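Local coordinates for protein fructosyl amine: oxygen oxidoreductase (Aspergillus fumigatus, PDB 3DJE) that oxidatively deglycates fructosyl amines and fructosyl amino acids, using FAD as its redox cofactor and molecular oxygen as electron acceptor, at residues T180-P183 / Q184-V188. Numbering follows the deposited sequence.
With FAD (flavin-adenine dinucleotide), chain C.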
loop_
_atom_site.group_PDB
_atom_site.type_symbol
_atom_site.label_atom_id
_atom_site.label_comp_id
_atom_site.label_asym_id
_atom_site.label_seq_id
_atom_site.Cartn_x
_atom_site.Cartn_y
_atom_site.Cartn_z
ATOM N N THR A 180 8.034 -20.066 -0.750
ATOM C CA THR A 180 8.630 -18.738 -0.758
ATOM C C THR A 180 10.138 -18.790 -0.915
ATOM O O THR A 180 10.773 -19.812 -0.614
ATOM C CB THR A 180 8.306 -17.962 0.530
ATOM O OG1 THR A 180 8.872 -18.646 1.657
ATOM C CG2 THR A 180 6.802 -17.781 0.701
ATOM N N GLY A 181 10.702 -17.683 -1.373
ATOM C CA GLY A 181 12.124 -17.634 -1.641
ATOM C C GLY A 181 12.412 -17.822 -3.110
ATOM O O GLY A 181 11.535 -18.156 -3.902
ATOM N N THR A 182 13.659 -17.573 -3.474
ATOM C CA THR A 182 14.105 -17.701 -4.845
ATOM C C THR A 182 15.134 -18.842 -4.896
ATOM O O THR A 182 16.050 -18.893 -4.051
ATOM C CB THR A 182 14.697 -16.351 -5.341
ATOM O OG1 THR A 182 13.666 -15.344 -5.361
ATOM C CG2 THR A 182 15.292 -16.480 -6.725
ATOM N N PRO A 183 15.019 -19.744 -5.891
ATOM C CA PRO A 183 14.103 -19.718 -7.042
ATOM C C PRO A 183 12.721 -20.337 -6.865
ATOM O O PRO A 183 11.879 -20.145 -7.745
ATOM C CB PRO A 183 14.863 -20.544 -8.092
ATOM C CG PRO A 183 15.575 -21.588 -7.267
ATOM C CD PRO A 183 15.933 -20.904 -5.951
ATOM N N GLN A 184 12.488 -21.072 -5.777
ATOM C CA GLN A 184 11.278 -21.916 -5.646
ATOM C C GLN A 184 9.945 -21.161 -5.733
ATOM O O GLN A 184 8.952 -21.721 -6.191
ATOM C CB GLN A 184 11.320 -22.782 -4.376
ATOM C CG GLN A 184 11.495 -21.993 -3.061
ATOM C CD GLN A 184 12.969 -21.664 -2.735
ATOM O OE1 GLN A 184 13.880 -21.923 -3.535
ATOM N NE2 GLN A 184 13.201 -21.089 -1.548
ATOM N N GLY A 185 9.928 -19.908 -5.291
ATOM C CA GLY A 185 8.687 -19.125 -5.296
ATOM C C GLY A 185 8.641 -17.997 -6.310
ATOM O O GLY A 185 7.693 -17.215 -6.311
ATOM N N ARG A 186 9.664 -17.894 -7.167
ATOM C CA ARG A 186 9.709 -16.830 -8.160
ATOM C C ARG A 186 9.014 -17.298 -9.431
ATOM O O ARG A 186 9.566 -18.102 -10.198
ATOM C CB ARG A 186 11.153 -16.386 -8.470
ATOM C CG ARG A 186 11.226 -15.379 -9.616
ATOM C CD ARG A 186 12.575 -14.666 -9.736
ATOM N NE ARG A 186 12.698 -13.573 -8.767
ATOM C CZ ARG A 186 12.035 -12.415 -8.836
ATOM N NH1 ARG A 186 11.175 -12.188 -9.835
ATOM N NH2 ARG A 186 12.218 -11.485 -7.900
ATOM N N VAL A 187 7.810 -16.794 -9.666
ATOM C CA VAL A 187 7.104 -17.159 -10.900
ATOM C C VAL A 187 7.817 -16.516 -12.084
ATOM O O VAL A 187 8.151 -15.323 -12.047
ATOM C CB VAL A 187 5.630 -16.703 -10.870
ATOM C CG1 VAL A 187 4.995 -16.887 -12.230
ATOM C CG2 VAL A 187 4.850 -17.492 -9.813
ATOM N N VAL A 188 8.035 -17.307 -13.138
ATOM C CA VAL A 188 8.689 -16.784 -14.349
ATOM C C VAL A 188 7.731 -16.608 -15.520
ATOM O O VAL A 188 8.003 -15.824 -16.435
ATOM C CB VAL A 188 9.923 -17.612 -14.797
ATOM C CG1 VAL A 188 11.001 -17.593 -13.693
ATOM C CG2 VAL A 188 9.521 -19.036 -15.188
HETATM P PA FAD C . 2.474 -6.158 -2.250
HETATM O O1A FAD C . 2.087 -6.223 -0.836
HETATM O O2A FAD C . 3.637 -5.301 -2.635
HETATM O O5B FAD C . 2.697 -7.667 -2.671
HETATM C C5B FAD C . 3.204 -8.050 -3.952
HETATM C C4B FAD C . 3.851 -9.430 -3.775
HETATM O O4B FAD C . 4.126 -9.850 -5.125
HETATM C C3B FAD C . 5.213 -9.242 -3.068
HETATM O O3B FAD C . 5.267 -9.986 -1.840
HETATM C C2B FAD C . 6.192 -9.794 -4.117
HETATM O O2B FAD C . 7.287 -10.553 -3.515
HETATM C C1B FAD C . 5.260 -10.655 -5.014
HETATM N N9A FAD C . 5.991 -10.960 -6.282
HETATM C C8A FAD C . 6.784 -10.149 -7.013
HETATM N N7A FAD C . 7.291 -10.850 -8.048
HETATM C C5A FAD C . 6.817 -12.102 -7.964
HETATM C C6A FAD C . 6.998 -13.261 -8.725
HETATM N N6A FAD C . 7.815 -13.245 -9.805
HETATM N N1A FAD C . 6.357 -14.387 -8.355
HETATM C C2A FAD C . 5.556 -14.414 -7.283
HETATM N N3A FAD C . 5.364 -13.326 -6.530
HETATM C C4A FAD C . 5.985 -12.167 -6.856
HETATM N N1 FAD C . -1.685 1.830 2.156
HETATM C C2 FAD C . -2.537 2.129 3.217
HETATM O O2 FAD C . -3.662 1.633 3.300
HETATM N N3 FAD C . -2.102 3.019 4.200
HETATM C C4 FAD C . -0.850 3.621 4.143
HETATM O O4 FAD C . -0.497 4.402 5.036
HETATM C C4X FAD C . -0.009 3.325 3.059
HETATM N N5 FAD C . 1.245 3.923 2.962
HETATM C C5X FAD C . 2.135 3.489 1.983
HETATM C C6 FAD C . 3.450 3.942 2.031
HETATM C C7 FAD C . 4.378 3.494 1.099
HETATM C C7M FAD C . 5.807 4.048 1.187
HETATM C C8 FAD C . 4.003 2.568 0.127
HETATM C C8M FAD C . 5.058 2.014 -0.860
HETATM C C9 FAD C . 2.681 2.101 0.094
HETATM C C9A FAD C . 1.742 2.551 1.031
HETATM N N10 FAD C . 0.404 2.111 1.016
HETATM C C10 FAD C . -0.438 2.431 2.080
HETATM C "C1'" FAD C . -0.105 1.302 -0.101
HETATM C "C2'" FAD C . -0.046 -0.182 0.261
HETATM O "O2'" FAD C . 1.201 -0.474 0.929
HETATM C "C3'" FAD C . -0.178 -1.014 -1.011
HETATM O "O3'" FAD C . -1.280 -0.508 -1.794
HETATM C "C4'" FAD C . -0.462 -2.490 -0.711
HETATM O "O4'" FAD C . 0.393 -2.996 0.314
HETATM C "C5'" FAD C . -0.245 -3.304 -1.992
HETATM O "O5'" FAD C . -0.561 -4.684 -1.746
HETATM P P FAD C . -0.346 -5.776 -2.900
HETATM O O1P FAD C . -1.052 -5.321 -4.135
HETATM O O2P FAD C . -0.675 -7.078 -2.284
HETATM O O3P FAD C . 1.234 -5.754 -3.197
HETATM O O HOH W 1 14.103 -12.968 -6.672
HETATM O O HOH W 2 15.711 -20.134 -1.170
#
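Gln184 folds back over the loop that precedes it, and its side-chain amide donates from NE2 to Thr180 O at 2.9 Å, with the acceptor tilted 21° out of the amide plane. CG stands between the backbone N and the carbonyl carbon (chi1 57°), and a bend at chi2 (-84°) turns the amide back so that NE2 meets Thr180 O while OE1 lies 3.3 Å from CD of Pro183. Water 2 gives NE2 a second partner and joins it to Thr182 O. Within the same loop, Gly185 N donates to Gly181 O at 2.8 Å, and a type I beta turn from Pro183 to Arg186, entered through a cis peptide bond before Pro183, is closed by Arg186 N on Pro183 O. This compact loop leads from strand 177-180, the outermost parallel strand of the mixed Rossmann-type sheet, into strand 187-193, and so brings Val187 to the adenine of FAD. There Val187 N donates to N1A and Val187 O accepts from N6A, each at 3.1 Å. The Arg186 and Thr182 side chains lie side by side, pointing the same way; water 1, in the guanidinium plane, accepts from Arg186 NE at 2.6 Å and donates to Thr182 OG1. Thr182 OG1 is held in turn by Pro38 O, next to Asp37, which also hydrogen-bonds FAD.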